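Local coordinates for citrate synthase (Pyrobaculum aerophilum, PDB 2IBP), which probably catalyses the condensation of oxaloacetate with acetyl-CoA and water to citrate and CoA, the entry step of the tricarboxylic acid cycle, at residues 58-61 with 62-66; 218-221 with 222-226; 287-290 with 291-294. All coordinates share one frame; numbering follows the deposited sequence.

Contact 1: 58-61 with 62-66; sequences RLST and YEEVS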
loop_
_atom_site.group_PDB
_atom_site.type_symbol
_atom_site.label_atom_id
_atom_site.label_comp_id
_atom_site.label_asym_id
_atom_site.label_seq_id
_atom_site.Cartn_x
_atom_site.Cartn_y
_atom_site.Cartn_z
ATOM N N ARG A 58 29.859 -10.363 8.821
ATOM C CA ARG A 58 31.288 -10.653 8.791
ATOM C C ARG A 58 31.728 -11.328 7.488
ATOM O O ARG A 58 32.729 -10.939 6.880
ATOM C CB ARG A 58 31.628 -11.559 9.982
ATOM C CG ARG A 58 33.075 -11.968 10.074
ATOM C CD ARG A 58 33.319 -12.913 11.250
ATOM N NE ARG A 58 32.924 -12.324 12.533
ATOM C CZ ARG A 58 31.907 -12.733 13.291
ATOM N NH1 ARG A 58 31.206 -13.810 12.969
ATOM N NH2 ARG A 58 31.636 -12.102 14.428
ATOM N N LEU A 59 30.940 -12.289 7.018
ATOM C CA LEU A 59 31.389 -13.145 5.921
ATOM C C LEU A 59 30.676 -13.012 4.591
ATOM O O LEU A 59 31.145 -13.540 3.573
ATOM C CB LEU A 59 31.313 -14.601 6.387
ATOM C CG LEU A 59 32.103 -14.966 7.640
ATOM C CD1 LEU A 59 31.824 -16.402 8.033
ATOM C CD2 LEU A 59 33.592 -14.735 7.408
ATOM N N SER A 60 29.601 -12.234 4.558
ATOM C CA SER A 60 28.821 -12.178 3.357
ATOM C C SER A 60 28.818 -10.787 2.714
ATOM O O SER A 60 29.606 -9.905 3.066
ATOM C CB SER A 60 27.423 -12.708 3.666
ATOM O OG SER A 60 26.701 -13.006 2.498
ATOM N N THR A 61 27.968 -10.640 1.714
ATOM C CA THR A 61 27.799 -9.419 0.945
ATOM C C THR A 61 26.293 -9.251 0.723
ATOM O O THR A 61 25.526 -10.206 0.897
ATOM C CB THR A 61 28.428 -9.566 -0.445
ATOM O OG1 THR A 61 27.826 -10.681 -1.139
ATOM C CG2 THR A 61 29.937 -9.803 -0.332
ATOM N N TYR A 62 25.856 -8.084 0.282
ATOM C CA TYR A 62 24.428 -7.937 0.040
ATOM C C TYR A 62 23.964 -8.858 -1.077
ATOM O O TYR A 62 22.859 -9.392 -1.016
ATOM C CB TYR A 62 24.031 -6.506 -0.260
ATOM C CG TYR A 62 22.532 -6.347 -0.362
ATOM C CD1 TYR A 62 21.727 -6.464 0.758
ATOM C CD2 TYR A 62 21.928 -6.101 -1.571
ATOM C CE1 TYR A 62 20.347 -6.300 0.669
ATOM C CE2 TYR A 62 20.563 -5.891 -1.662
ATOM C CZ TYR A 62 19.781 -5.993 -0.536
ATOM O OH TYR A 62 18.421 -5.817 -0.678
ATOM N N GLU A 63 24.806 -9.081 -2.081
ATOM C CA GLU A 63 24.412 -9.999 -3.146
ATOM C C GLU A 63 24.100 -11.371 -2.560
ATOM O O GLU A 63 23.053 -11.942 -2.827
ATOM C CB GLU A 63 25.502 -10.141 -4.209
ATOM C CG GLU A 63 25.738 -8.881 -5.062
ATOM C CD GLU A 63 26.731 -7.884 -4.463
ATOM O OE1 GLU A 63 26.924 -7.858 -3.227
ATOM O OE2 GLU A 63 27.304 -7.102 -5.262
ATOM N N GLU A 64 24.992 -11.882 -1.729
ATOM C CA GLU A 64 24.789 -13.210 -1.147
ATOM C C GLU A 64 23.656 -13.248 -0.130
ATOM O O GLU A 64 22.876 -14.192 -0.085
ATOM C CB GLU A 64 26.089 -13.727 -0.541
ATOM C CG GLU A 64 26.035 -15.164 -0.107
ATOM C CD GLU A 64 27.356 -15.626 0.464
ATOM O OE1 GLU A 64 27.735 -15.135 1.549
ATOM O OE2 GLU A 64 27.980 -16.533 -0.152
ATOM N N VAL A 65 23.567 -12.216 0.709
ATOM C CA VAL A 65 22.517 -12.153 1.703
ATOM C C VAL A 65 21.154 -12.011 1.031
ATOM O O VAL A 65 20.177 -12.595 1.493
ATOM C CB VAL A 65 22.771 -11.009 2.704
ATOM C CG1 VAL A 65 21.517 -10.699 3.513
ATOM C CG2 VAL A 65 23.959 -11.366 3.584
ATOM N N SER A 66 21.077 -11.230 -0.040
ATOM C CA SER A 66 19.812 -11.066 -0.742
ATOM C C SER A 66 19.386 -12.404 -1.348
ATOM O O SER A 66 18.205 -12.780 -1.309
ATOM C CB SER A 66 19.854 -9.928 -1.771
ATOM O OG SER A 66 20.758 -10.154 -2.838
#
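An N-cap on helix 62-71 is built here by Thr61, whose OG1 accepts from Glu64 N at 3.1 Å with an N-H...O angle of 166°. The chi1 of 58° sets OG1 between the backbone N and the carbonyl carbon of Thr61, where it can meet Glu64 N. Thr61 O takes Val65 N at 2.8 Å, the opening i to i+4 bond of the helix, and Val65 CG2 packs 3.3 Å from the same oxygen. Ser60, the first residue to leave helical geometry after helix 53-59, belongs to the short link between the two helices of this largely helical citrate synthase fold. Its OG donates to the anti lone pair of Glu64 OE1 at 2.5 Å and also comes 3.2 Å from Glu64 CB. With CG anti to the backbone N (chi1 -171°) and extended beyond it, Glu64 runs back alongside the serine. Its carboxylate also meets the second subunit, OE1 bonding Tyr403 OH and OE2 pairing with Arg409 NH1 of that subunit. Replacing this glutamate with alanine would remove the carboxylate, and is likely to leave Ser60 OG without this acceptor and Arg409 of the second subunit without this ion-pair partner. Thr61 CB is approached by Glu63 OE1 at 3.6 Å, while Glu63 OE2 accepts from His183 N.

Contact 2: 218-221 with 222-226; sequences ASTF and AAHVV
Thr220 and His224, one turn apart on the buried helix 218-227, are tied by a side-chain bond to the backbone added to the ordinary alpha-helical ladder. The helix lies at the dimer interface of citrate synthase, and the ring of Phe221 meets Phe221 of the second subunit. Among the backbone bonds, Ala222 N reaches Ala218 O at 2.8 Å and Ala223 N reaches Ser219 O at 3.0 Å. Val225 N continues the series to Phe221 O. The polar side-chain contact is made by His224 ND1, which donates to Thr220 O at 2.8 Å with an N-H...O angle of 163°. The oxygen lies close to the imidazole plane, yet ND1 stands 49° out of the carbonyl plane, and His224 N comes to Thr220 O from the opposite face. Two donors therefore grip one carbonyl. ND1 is the donor here, and NE2 is hydrogen-bonded to Lys32 NZ, consistent with NE2 acting as an acceptor; with both ring nitrogens engaged, the ring's rotation is fixed. Apolar contacts complete the turn. Thr220 CG2, anti to the backbone N, runs beside the histidine and touches His224 CE1 at 3.8 Å. Phe221, its CG likewise swung away from the backbone N (chi1 -171°), offers a face to Val225 in a CH-pi contact: Val225 CG2 sits 4.2 Å from the ring centroid, displaced toward the rim.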
loop_
_atom_site.group_PDB
_atom_site.type_symbol
_atom_site.label_atom_id
_atom_site.label_comp_id
_atom_site.label_asym_id
_atom_site.label_seq_id
_atom_site.Cartn_x
_atom_site.Cartn_y
_atom_site.Cartn_z
ATOM N N ALA A 218 5.179 -2.047 9.327
ATOM C CA ALA A 218 4.075 -1.589 8.501
ATOM C C ALA A 218 4.344 -1.663 7.003
ATOM O O ALA A 218 3.441 -1.984 6.232
ATOM C CB ALA A 218 3.652 -0.176 8.908
ATOM N N SER A 219 5.587 -1.437 6.578
ATOM C CA SER A 219 5.890 -1.468 5.151
ATOM C C SER A 219 5.769 -2.908 4.627
ATOM O O SER A 219 5.136 -3.180 3.609
ATOM C CB SER A 219 7.269 -0.883 4.868
ATOM O OG SER A 219 8.259 -1.561 5.593
ATOM N N THR A 220 6.334 -3.845 5.372
ATOM C CA THR A 220 6.232 -5.260 5.011
ATOM C C THR A 220 4.766 -5.722 5.054
ATOM O O THR A 220 4.318 -6.484 4.207
ATOM C CB THR A 220 7.108 -6.092 5.923
ATOM O OG1 THR A 220 8.452 -5.597 5.839
ATOM C CG2 THR A 220 7.086 -7.557 5.555
ATOM N N PHE A 221 4.017 -5.203 6.021
ATOM C CA PHE A 221 2.598 -5.524 6.110
ATOM C C PHE A 221 1.830 -4.979 4.915
ATOM O O PHE A 221 0.983 -5.690 4.340
ATOM C CB PHE A 221 2.031 -4.996 7.418
ATOM C CG PHE A 221 0.635 -5.447 7.707
ATOM C CD1 PHE A 221 0.239 -6.743 7.439
ATOM C CD2 PHE A 221 -0.218 -4.630 8.432
ATOM C CE1 PHE A 221 -1.016 -7.169 7.760
ATOM C CE2 PHE A 221 -1.482 -5.065 8.769
ATOM C CZ PHE A 221 -1.865 -6.337 8.439
ATOM N N ALA A 222 2.129 -3.732 4.527
ATOM C CA ALA A 222 1.486 -3.102 3.365
ATOM C C ALA A 222 1.707 -3.976 2.130
ATOM O O ALA A 222 0.785 -4.206 1.350
ATOM C CB ALA A 222 2.032 -1.715 3.113
ATOM N N ALA A 223 2.931 -4.462 1.959
ATOM C CA ALA A 223 3.245 -5.354 0.840
ATOM C C ALA A 223 2.378 -6.615 0.905
ATOM O O ALA A 223 1.898 -7.090 -0.138
ATOM C CB ALA A 223 4.720 -5.726 0.865
ATOM N N HIS A 224 2.171 -7.162 2.108
ATOM C CA HIS A 224 1.304 -8.340 2.266
ATOM C C HIS A 224 -0.119 -8.038 1.863
ATOM O O HIS A 224 -0.782 -8.853 1.246
ATOM C CB HIS A 224 1.257 -8.841 3.704
ATOM C CG HIS A 224 2.421 -9.695 4.099
ATOM N ND1 HIS A 224 3.609 -9.165 4.553
ATOM C CD2 HIS A 224 2.550 -11.040 4.177
ATOM C CE1 HIS A 224 4.419 -10.155 4.898
ATOM N NE2 HIS A 224 3.805 -11.303 4.664
ATOM N N VAL A 225 -0.628 -6.903 2.314
ATOM C CA VAL A 225 -2.035 -6.581 2.040
ATOM C C VAL A 225 -2.272 -6.448 0.535
ATOM O O VAL A 225 -3.241 -6.971 -0.006
ATOM C CB VAL A 225 -2.470 -5.317 2.796
ATOM C CG1 VAL A 225 -3.894 -4.906 2.377
ATOM C CG2 VAL A 225 -2.423 -5.576 4.289
ATOM N N VAL A 226 -1.375 -5.745 -0.135
ATOM C CA VAL A 226 -1.465 -5.565 -1.558
ATOM C C VAL A 226 -1.272 -6.894 -2.258
ATOM O O VAL A 226 -2.071 -7.276 -3.099
ATOM C CB VAL A 226 -0.457 -4.513 -2.057
ATOM C CG1 VAL A 226 -0.356 -4.530 -3.579
ATOM C CG2 VAL A 226 -0.838 -3.135 -1.524
#

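Contact 3: 287-290 with 291-294; sequences VGHR and VYKA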
loop_
_atom_site.group_PDB
_atom_site.type_symbol
_atom_site.label_atom_id
_atom_site.label_comp_id
_atom_site.label_asym_id
_atom_site.label_seq_id
_atom_site.Cartn_x
_atom_site.Cartn_y
_atom_site.Cartn_z
ATOM N N VAL A 287 17.676 5.146 21.040
ATOM C CA VAL A 287 17.898 4.430 22.291
ATOM C C VAL A 287 16.565 3.799 22.678
ATOM O O VAL A 287 15.534 4.473 22.715
ATOM C CB VAL A 287 18.415 5.346 23.416
ATOM C CG1 VAL A 287 18.460 4.590 24.734
ATOM C CG2 VAL A 287 19.812 5.892 23.044
ATOM N N GLY A 288 16.599 2.509 22.970
ATOM C CA GLY A 288 15.380 1.773 23.269
ATOM C C GLY A 288 14.800 1.191 21.997
ATOM O O GLY A 288 14.992 1.734 20.898
ATOM N N HIS A 289 14.015 0.128 22.147
ATOM C CA HIS A 289 13.427 -0.541 21.001
ATOM C C HIS A 289 12.243 -1.371 21.477
ATOM O O HIS A 289 12.260 -1.904 22.589
ATOM C CB HIS A 289 14.471 -1.441 20.339
ATOM C CG HIS A 289 14.149 -1.807 18.922
ATOM N ND1 HIS A 289 13.411 -2.922 18.586
ATOM C CD2 HIS A 289 14.523 -1.239 17.751
ATOM C CE1 HIS A 289 13.300 -2.997 17.270
ATOM N NE2 HIS A 289 13.974 -1.994 16.739
ATOM N N ARG A 290 11.231 -1.475 20.628
ATOM C CA ARG A 290 10.033 -2.227 20.962
ATOM C C ARG A 290 10.327 -3.724 21.073
ATOM O O ARG A 290 9.660 -4.438 21.819
ATOM C CB ARG A 290 8.970 -1.973 19.903
ATOM C CG ARG A 290 7.568 -2.341 20.315
ATOM C CD ARG A 290 6.620 -2.051 19.171
ATOM N NE ARG A 290 7.007 -2.811 17.985
ATOM C CZ ARG A 290 6.540 -4.019 17.682
ATOM N NH1 ARG A 290 5.615 -4.585 18.445
ATOM N NH2 ARG A 290 6.957 -4.636 16.586
ATOM N N VAL A 291 11.329 -4.192 20.335
ATOM C CA VAL A 291 11.711 -5.596 20.354
ATOM C C VAL A 291 13.023 -5.843 21.103
ATOM O O VAL A 291 13.073 -6.669 22.022
ATOM C CB VAL A 291 11.839 -6.162 18.926
ATOM C CG1 VAL A 291 12.156 -7.635 18.987
ATOM C CG2 VAL A 291 10.552 -5.940 18.139
ATOM N N TYR A 292 14.088 -5.144 20.719
ATOM C CA TYR A 292 15.372 -5.322 21.384
ATOM C C TYR A 292 15.388 -4.771 22.809
ATOM O O TYR A 292 15.158 -3.566 23.028
ATOM C CB TYR A 292 16.523 -4.680 20.588
ATOM C CG TYR A 292 16.770 -5.364 19.271
ATOM C CD1 TYR A 292 17.207 -6.680 19.229
ATOM C CD2 TYR A 292 16.599 -4.686 18.068
ATOM C CE1 TYR A 292 17.409 -7.314 18.023
ATOM C CE2 TYR A 292 16.807 -5.314 16.857
ATOM C CZ TYR A 292 17.223 -6.620 16.841
ATOM O OH TYR A 292 17.439 -7.247 15.630
ATOM N N LYS A 293 15.671 -5.660 23.758
ATOM C CA LYS A 293 15.829 -5.302 25.175
ATOM C C LYS A 293 17.282 -5.612 25.511
ATOM O O LYS A 293 17.608 -6.208 26.535
ATOM C CB LYS A 293 14.871 -6.138 26.039
ATOM C CG LYS A 293 13.434 -6.068 25.586
ATOM C CD LYS A 293 12.892 -4.648 25.565
ATOM C CE LYS A 293 11.544 -4.598 24.877
ATOM N NZ LYS A 293 10.971 -3.229 24.838
ATOM N N ALA A 294 18.132 -5.280 24.546
ATOM C CA ALA A 294 19.547 -5.522 24.570
ATOM C C ALA A 294 20.096 -4.667 23.449
ATOM O O ALA A 294 19.334 -4.092 22.668
ATOM C CB ALA A 294 19.839 -6.991 24.279
HETATM O O HOH W 1 14.241 -1.424 24.792
HETATM O O HOH W 2 8.254 -3.715 24.064
#
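The backbone of 287-294 forms no regular helix or strand and doubles back so that the CA atoms of His289 and Tyr292 are 5.2 Å apart, in the loop before helix 297-313 that carries the predicted active-site residue His289. In this citrate synthase loop the imidazole is held by the chain that follows it. His289 ND1 accepts two backbone bonds, from Val291 N at 3.0 Å and from Tyr292 N at 3.2 Å. Neither donor is exactly in the ring plane: Val291 N is tilted 21° from it and Tyr292 N 34°. The two bonds to ND1 fix the rotation of the imidazole. With CG anti to the backbone N (chi1 -160°), ND1 is brought to the amides of Val291 and Tyr292. Tyr292 lies beside the ring, its edge turned to the histidine face in an edge-to-face pair, with Tyr292 CD2 above the centre of the imidazole and 3.7 Å from His289 ND1. The tyrosine is itself positioned by His214, whose NE2 is hydrogen-bonded to Tyr292 OH. Farther out, Val291 CG2 lies over one face of the Arg290 guanidinium. Lys293 bends at chi2, bringing its ammonium group back across the turn toward the carbonyls of His289 and Arg290. Water 2 bridges Lys293 NZ and Arg290 O, accepting from the ammonium group and donating to the carbonyl. Directly, Lys293 NZ donates to His289 O at 2.9 Å, in the carbonyl plane.

In the fold
The three contacts follow one another along the chain and touch nowhere. Contacts 2 and 3 come closest, about 8 Å between nearest atoms and about 23 Å between centres; contact 1 stays about 12 Å from contact 2 and about 13 Å from contact 3 at the nearest atoms. Contact 3 alone holds a predicted active-site residue, His289, whose side chain is about 6 Å from that of Asp346, also predicted to be catalytic. Contacts 1 and 2 lie away from the annotated sites but share helix 363-382 as a neighbour: Tyr62 and Ser66 rest on Val373, Thr220 on Trp375. Both also meet the second subunit, contact 1 its C-terminal end, contact 2 its own counterpart helix.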